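Local structure of acyl-coenzyme A thioesterase PaaI (Escherichia coli, 2FS2) at residues B[60-65]-B[111-115]; B[32-36]-B[98-102]. The protein hydrolyses acyl-coenzyme A thioesters, preferring ring-hydroxylated phenylacetyl-CoA esters, in the bacterial breakdown of phenylacetate. All coordinates share one frame; numbering follows the deposited sequence.

Contact 1. Residues B[60-65]-B[111-115]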
ATOM      1  N   LEU B  60       3.584   5.628  16.633  1.00 22.52           N
ATOM      2  CA  LEU B  60       4.916   5.325  16.896  1.00 21.25           C
ATOM      3  C   LEU B  60       5.718   5.207  15.599  1.00 20.73           C
ATOM      4  O   LEU B  60       6.880   5.605  15.544  1.00 17.07           O
ATOM      5  CB  LEU B  60       4.982   3.997  17.686  1.00 22.16           C
ATOM      6  CG  LEU B  60       6.365   3.385  17.971  1.00 24.23           C
ATOM      7  CD1 LEU B  60       7.252   4.356  18.825  1.00 22.25           C
ATOM      8  CD2 LEU B  60       6.194   2.056  18.755  1.00 23.66           C
ATOM      9  N   ALA B  61       5.129   4.553  14.574  1.00 19.53           N
ATOM     10  CA  ALA B  61       5.854   4.348  13.333  1.00 20.56           C
ATOM     11  C   ALA B  61       6.088   5.715  12.636  1.00 20.51           C
ATOM     12  O   ALA B  61       7.145   5.963  12.078  1.00 23.22           O
ATOM     13  CB  ALA B  61       5.074   3.338  12.384  1.00 19.34           C
ATOM     14  N   ASP B  62       5.152   6.601  12.775  1.00 22.91           N
ATOM     15  CA  ASP B  62       5.086   7.857  12.062  1.00 25.51           C
ATOM     16  C   ASP B  62       6.035   8.774  12.750  1.00 25.51           C
ATOM     17  O   ASP B  62       6.599   9.670  12.132  1.00 25.46           O
ATOM     18  CB  ASP B  62       3.653   8.403  12.219  1.00 26.81           C
ATOM     19  CG  ASP B  62       3.388   9.692  11.411  1.00 35.86           C
ATOM     20  OD1 ASP B  62       3.994   9.898  10.300  1.00 45.45           O
ATOM     21  OD2 ASP B  62       2.544  10.545  11.779  1.00 44.55           O
ATOM     22  N   THR B  63       6.253   8.544  14.039  1.00 23.54           N
ATOM     23  CA  THR B  63       7.268   9.320  14.727  1.00 23.33           C
ATOM     24  C   THR B  63       8.687   8.911  14.297  1.00 23.47           C
ATOM     25  O   THR B  63       9.542   9.792  14.088  1.00 25.98           O
ATOM     26  CB  THR B  63       7.110   9.134  16.247  1.00 22.35           C
ATOM     27  OG1 THR B  63       5.830   9.624  16.650  1.00 24.78           O
ATOM     28  CG2 THR B  63       8.035  10.005  16.991  1.00 25.24           C
ATOM     29  N   ALA B  64       9.023   7.602  14.228  1.00 22.59           N
ATOM     30  CA  ALA B  64      10.327   7.238  13.749  1.00 20.99           C
ATOM     31  C   ALA B  64      10.479   7.732  12.309  1.00 21.84           C
ATOM     32  O   ALA B  64      11.537   8.140  11.880  1.00 21.22           O
ATOM     33  CB  ALA B  64      10.544   5.628  13.772  1.00 22.24           C
ATOM     34  N   PHE B  65       9.413   7.610  11.548  1.00 21.09           N
ATOM     35  CA  PHE B  65       9.449   8.117  10.186  1.00 21.71           C
ATOM     36  C   PHE B  65       9.768   9.703  10.080  1.00 20.54           C
ATOM     37  O   PHE B  65      10.592  10.115   9.259  1.00 19.91           O
ATOM     38  CB  PHE B  65       8.080   7.767   9.598  1.00 22.79           C
ATOM     39  CG  PHE B  65       7.867   8.264   8.213  1.00 21.20           C
ATOM     40  CD1 PHE B  65       8.861   8.209   7.277  1.00 26.17           C
ATOM     41  CD2 PHE B  65       6.623   8.657   7.812  1.00 28.99           C
ATOM     42  CE1 PHE B  65       8.651   8.716   5.925  1.00 26.20           C
ATOM     43  CE2 PHE B  65       6.404   9.094   6.434  1.00 32.98           C
ATOM     44  CZ  PHE B  65       7.458   9.163   5.547  1.00 24.35           C
ATOM     45  N   TYR B 111      10.951   5.499   3.099  1.00 14.52           N
ATOM     46  CA  TYR B 111      11.532   5.118   4.433  1.00 14.97           C
ATOM     47  C   TYR B 111      10.763   3.891   4.883  1.00 16.13           C
ATOM     48  O   TYR B 111       9.529   3.872   4.790  1.00 16.97           O
ATOM     49  CB  TYR B 111      11.271   6.207   5.463  1.00 15.12           C
ATOM     50  CG  TYR B 111      12.217   7.432   5.214  1.00 16.42           C
ATOM     51  CD1 TYR B 111      11.971   8.273   4.123  1.00 17.79           C
ATOM     52  CD2 TYR B 111      13.364   7.636   5.988  1.00 17.70           C
ATOM     53  CE1 TYR B 111      12.876   9.323   3.776  1.00 21.68           C
ATOM     54  CE2 TYR B 111      14.321   8.698   5.664  1.00 18.12           C
ATOM     55  CZ  TYR B 111      13.998   9.546   4.580  1.00 19.98           C
ATOM     56  OH  TYR B 111      14.860  10.474   4.180  1.00 20.58           O
ATOM     57  N   ASP B 112      11.504   2.917   5.380  1.00 17.64           N
ATOM     58  CA  ASP B 112      10.952   1.663   5.891  1.00 18.82           C
ATOM     59  C   ASP B 112      11.076   1.758   7.393  1.00 18.31           C
ATOM     60  O   ASP B 112      12.157   2.090   7.869  1.00 17.21           O
ATOM     61  CB  ASP B 112      11.820   0.545   5.477  1.00 16.56           C
ATOM     62  CG  ASP B 112      11.421   0.001   4.103  1.00 29.24           C
ATOM     63  OD1 ASP B 112      10.539   0.665   3.488  1.00 34.84           O
ATOM     64  OD2 ASP B 112      11.864  -1.065   3.563  1.00 31.56           O
ATOM     65  N   ILE B 113      10.018   1.364   8.096  1.00 18.69           N
ATOM     66  CA  ILE B 113      10.045   1.404   9.534  1.00 19.36           C
ATOM     67  C   ILE B 113       9.659  -0.026  10.010  1.00 20.36           C
ATOM     68  O   ILE B 113       8.738  -0.668   9.486  1.00 19.81           O
ATOM     69  CB  ILE B 113       9.003   2.413  10.108  1.00 18.68           C
ATOM     70  CG1 ILE B 113       9.402   3.898  10.035  1.00 20.00           C
ATOM     71  CG2 ILE B 113       8.646   2.062  11.597  1.00 21.28           C
ATOM     72  CD1 ILE B 113       9.558   4.492   8.554  1.00 25.69           C
ATOM     73  N   GLU B 114      10.343  -0.525  11.021  1.00 21.67           N
ATOM     74  CA  GLU B 114       9.904  -1.799  11.619  1.00 21.29           C
ATOM     75  C   GLU B 114       9.709  -1.571  13.109  1.00 21.61           C
ATOM     76  O   GLU B 114      10.606  -1.043  13.768  1.00 21.53           O
ATOM     77  CB  GLU B 114      10.988  -2.837  11.368  1.00 21.99           C
ATOM     78  CG  GLU B 114      10.725  -4.209  12.076  1.00 22.30           C
ATOM     79  CD  GLU B 114      11.536  -5.360  11.469  1.00 39.20           C
ATOM     80  OE1 GLU B 114      12.544  -5.050  10.745  1.00 44.28           O
ATOM     81  OE2 GLU B 114      11.175  -6.587  11.699  1.00 43.45           O
ATOM     82  N   ILE B 115       8.627  -2.116  13.663  1.00 22.39           N
ATOM     83  CA  ILE B 115       8.386  -2.107  15.092  1.00 22.22           C
ATOM     84  C   ILE B 115       8.541  -3.534  15.694  1.00 23.49           C
ATOM     85  O   ILE B 115       7.927  -4.472  15.222  1.00 22.43           O
ATOM     86  CB  ILE B 115       6.964  -1.482  15.491  1.00 23.43           C
ATOM     87  CG1 ILE B 115       6.723  -0.071  14.901  1.00 24.04           C
ATOM     88  CG2 ILE B 115       6.761  -1.465  17.057  1.00 17.07           C
ATOM     89  CD1 ILE B 115       5.330   0.554  15.288  1.00 23.78           C
TER
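Ala61 and Ile113 mark the point where helix 60-65 passes over strand 111-115, the two axes coming within 8.6 Å at 136° between their N-to-C directions. Ile113, Ile115 and Tyr111 are the alternate residues whose CB atoms point at the helix, and each meets a different part of it. Ile113 sits in the middle and divides its branches. Its CG2 lies 3.9 Å from CB of Ala61, whose small size probably lets the strand come close, while CG1 turns toward the carbonyl oxygen of Ala61 and carries CD1 on to Phe65, 3.7 Å from CB of that residue. At the N-terminal end of the segment, next to Ala61, Leu60 brings CD2 against Ile115, 3.9 Å from CD1 of the isoleucine and equally near its CG2. Ile115 CD1 also reaches the methyl of Ala61. At the other end, Phe65 has CG anti to its backbone N (chi1 177°), which carries the ring along the strand to Tyr111. The CD1-CE1 side of the phenylalanine does the touching, with CD1 3.6 Å from Tyr111 CB. The two ring planes are inclined at 51°, and Tyr111 CG lies at the edge of the Phe65 ring, in its plane. Every touching residue is buried and the side-chain contacts are apolar; the tyrosine hydroxyl is bonded away from them, to Gln104 and Gln72. This is the central helix of the hot-dog fold lying on its curved sheet: Ala64 and Ile113 continue onto Ala99 of strand 94-101, Ala61 and Ile113 onto Phe126 of strand 122-132, and Leu60 onto Val37 and Met39 of strand 34-40.

Contact 2. Residues B[32-36]-B[98-102]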
ATOM      1  N   GLU B  32      22.014  10.027   9.679  1.00 20.77           N
ATOM      2  CA  GLU B  32      21.333  10.677   8.562  1.00 21.98           C
ATOM      3  C   GLU B  32      20.406   9.615   7.905  1.00 20.22           C
ATOM      4  O   GLU B  32      20.903   8.575   7.608  1.00 20.70           O
ATOM      5  CB  GLU B  32      22.402  10.997   7.567  1.00 23.85           C
ATOM      6  CG  GLU B  32      21.789  11.510   6.291  1.00 30.15           C
ATOM      7  CD  GLU B  32      22.872  12.100   5.349  1.00 41.34           C
ATOM      8  OE1 GLU B  32      23.826  11.318   5.100  1.00 42.36           O
ATOM      9  OE2 GLU B  32      22.779  13.337   4.913  1.00 44.01           O
ATOM     10  N   GLY B  33      19.118   9.866   7.712  1.00 19.86           N
ATOM     11  CA  GLY B  33      18.218   8.877   7.120  1.00 18.96           C
ATOM     12  C   GLY B  33      17.865   7.735   8.108  1.00 20.34           C
ATOM     13  O   GLY B  33      17.483   6.623   7.653  1.00 21.86           O
ATOM     14  N   PHE B  34      17.981   7.943   9.433  1.00 18.39           N
ATOM     15  CA  PHE B  34      17.914   6.784  10.310  1.00 19.49           C
ATOM     16  C   PHE B  34      17.490   7.256  11.668  1.00 20.43           C
ATOM     17  O   PHE B  34      18.159   8.183  12.201  1.00 22.01           O
ATOM     18  CB  PHE B  34      19.263   6.053  10.393  1.00 18.03           C
ATOM     19  CG  PHE B  34      19.265   4.855  11.345  1.00 22.43           C
ATOM     20  CD1 PHE B  34      18.761   3.565  10.913  1.00 13.02           C
ATOM     21  CD2 PHE B  34      19.774   4.981  12.652  1.00 16.43           C
ATOM     22  CE1 PHE B  34      18.754   2.436  11.852  1.00 17.39           C
ATOM     23  CE2 PHE B  34      19.742   3.869  13.565  1.00 19.53           C
ATOM     24  CZ  PHE B  34      19.248   2.567  13.156  1.00 17.48           C
ATOM     25  N   ALA B  35      16.511   6.568  12.286  1.00 19.85           N
ATOM     26  CA  ALA B  35      16.056   6.944  13.673  1.00 21.13           C
ATOM     27  C   ALA B  35      15.459   5.707  14.347  1.00 21.77           C
ATOM     28  O   ALA B  35      14.841   4.893  13.656  1.00 23.08           O
ATOM     29  CB  ALA B  35      14.949   8.047  13.599  1.00 19.78           C
ATOM     30  N   VAL B  36      15.585   5.596  15.663  1.00 20.09           N
ATOM     31  CA  VAL B  36      15.114   4.485  16.474  1.00 20.34           C
ATOM     32  C   VAL B  36      14.461   5.164  17.633  1.00 22.29           C
ATOM     33  O   VAL B  36      15.066   6.103  18.259  1.00 22.93           O
ATOM     34  CB  VAL B  36      16.251   3.543  16.968  1.00 21.70           C
ATOM     35  CG1 VAL B  36      15.731   2.437  17.895  1.00 19.13           C
ATOM     36  CG2 VAL B  36      16.989   2.873  15.871  1.00 21.34           C
ATOM     37  N   THR B  98      12.280   1.367  14.255  1.00 16.24           N
ATOM     38  CA  THR B  98      13.457   1.757  13.563  1.00 17.64           C
ATOM     39  C   THR B  98      13.066   2.151  12.158  1.00 19.49           C
ATOM     40  O   THR B  98      12.453   1.355  11.448  1.00 19.18           O
ATOM     41  CB  THR B  98      14.319   0.597  13.466  1.00 18.44           C
ATOM     42  OG1 THR B  98      14.774   0.217  14.796  1.00 27.79           O
ATOM     43  CG2 THR B  98      15.653   0.870  12.758  1.00 14.81           C
ATOM     44  N   ALA B  99      13.516   3.329  11.735  1.00 18.52           N
ATOM     45  CA  ALA B  99      13.164   3.830  10.434  1.00 17.11           C
ATOM     46  C   ALA B  99      14.448   3.968   9.645  1.00 19.30           C
ATOM     47  O   ALA B  99      15.420   4.472  10.157  1.00 21.01           O
ATOM     48  CB  ALA B  99      12.491   5.150  10.643  1.00 18.83           C
ATOM     49  N   GLN B 100      14.493   3.536   8.389  1.00 17.77           N
ATOM     50  CA  GLN B 100      15.710   3.536   7.592  1.00 18.30           C
ATOM     51  C   GLN B 100      15.306   4.091   6.216  1.00 17.00           C
ATOM     52  O   GLN B 100      14.311   3.617   5.660  1.00 14.28           O
ATOM     53  CB  GLN B 100      15.988   2.113   7.178  1.00 19.78           C
ATOM     54  CG  GLN B 100      16.731   1.313   7.979  1.00 27.42           C
ATOM     55  CD  GLN B 100      16.682  -0.109   7.437  1.00 28.75           C
ATOM     56  OE1 GLN B 100      17.266  -0.398   6.392  1.00 28.70           O
ATOM     57  NE2 GLN B 100      15.976  -0.957   8.111  1.00 30.65           N
ATOM     58  N   VAL B 101      16.077   5.019   5.681  1.00 17.73           N
ATOM     59  CA  VAL B 101      15.869   5.550   4.315  1.00 16.11           C
ATOM     60  C   VAL B 101      16.162   4.384   3.290  1.00 17.03           C
ATOM     61  O   VAL B 101      17.123   3.624   3.440  1.00 18.03           O
ATOM     62  CB  VAL B 101      16.721   6.821   4.065  1.00 14.55           C
ATOM     63  CG1 VAL B 101      18.161   6.567   4.179  1.00 18.47           C
ATOM     64  CG2 VAL B 101      16.495   7.401   2.679  1.00 17.19           C
ATOM     65  N   ARG B 102      15.246   4.176   2.352  1.00 16.74           N
ATOM     66  CA  ARG B 102      15.491   3.343   1.109  1.00 17.28           C
ATOM     67  C   ARG B 102      15.776   4.217  -0.119  1.00 18.46           C
ATOM     68  O   ARG B 102      16.498   3.814  -0.952  1.00 22.09           O
ATOM     69  CB  ARG B 102      14.200   2.598   0.774  1.00 14.65           C
ATOM     70  CG  ARG B 102      13.727   1.722   1.958  1.00 20.14           C
ATOM     71  CD  ARG B 102      14.780   0.725   2.484  1.00 18.24           C
ATOM     72  NE  ARG B 102      15.400  -0.139   1.471  1.00 24.30           N
ATOM     73  CZ  ARG B 102      14.856  -1.287   0.956  1.00 28.81           C
ATOM     74  NH1 ARG B 102      13.664  -1.691   1.277  1.00 27.15           N
ATOM     75  NH2 ARG B 102      15.523  -2.076   0.149  1.00 26.42           N
TER
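Strands 34-36 and 98-101 are antiparallel neighbours in the curved sheet of the hot-dog fold, and Gly33 with Val101 continues their pairing at the end where the chain turns at 102. Ala35 and Ala99 form the hydrogen-bonded pair. Ala99 N gives a 2.8 Å bond to Ala35 O; the return bond, Ala35 N to Ala99 O, is longer at 3.2 Å. A third backbone bond runs from Val101 N to Gly33 O. Gly33 has positive phi (74°), which favours glycine, and a CB there would run into Val101 CG1, already 3.7 Å from Gly33 CA. On the face carrying Phe34, Val36, Thr98 and Gln100, the Phe34 ring slants across the neighbouring strand. A chi1 of 178° swings the ring away from its own backbone N and diagonally to Thr98, where CE1 comes 3.6 Å from Thr98 CG2. On the way Phe34 CD1 passes 3.5 Å from Ala99 O. Gln100 CG approaches the ring at its edge, 4.2 Å from Phe34 CD1. Val36 runs alongside Thr98, with Val36 CG2 3.6 Å from Thr98 OG1. Cutting Phe34 back to an alanine is likely to leave the Thr98 methyl without its aromatic neighbour and to take from the Ala99 carbonyl the ring carbon packed against it. The opposite face bears Ala35 and Ala99, whose small side chains touch helix 54-70 at Tyr67, Ala64 and Ala68. The strands are therefore joined by backbone bonds, while at these pairs the side chains divide into a helix-facing side of two alanine methyls and a partly exposed side of mixed polar and apolar groups.

After two helices and strand 26-31, the chain turns through 32-33 into strand 34-40 and then enters helix 54-70, which carries 60-65. Strand 94-101 returns with 98-102 to close the loop of contact 2 across 61 residues, and strand 108-116 follows with 111-115 to close contact 1 across 45. The segments alternate, so the two loops cross. Their centres are 8 Å apart and they join directly: strands 98-101 and 111-115 are sheet neighbours, with probable backbone bonds between Gln100 and Asp112 and between Thr98 and Glu114. Ala99 is the residue they share. Contact 2 joins neighbouring strands of the sheet; contact 1 fixes the helix on it.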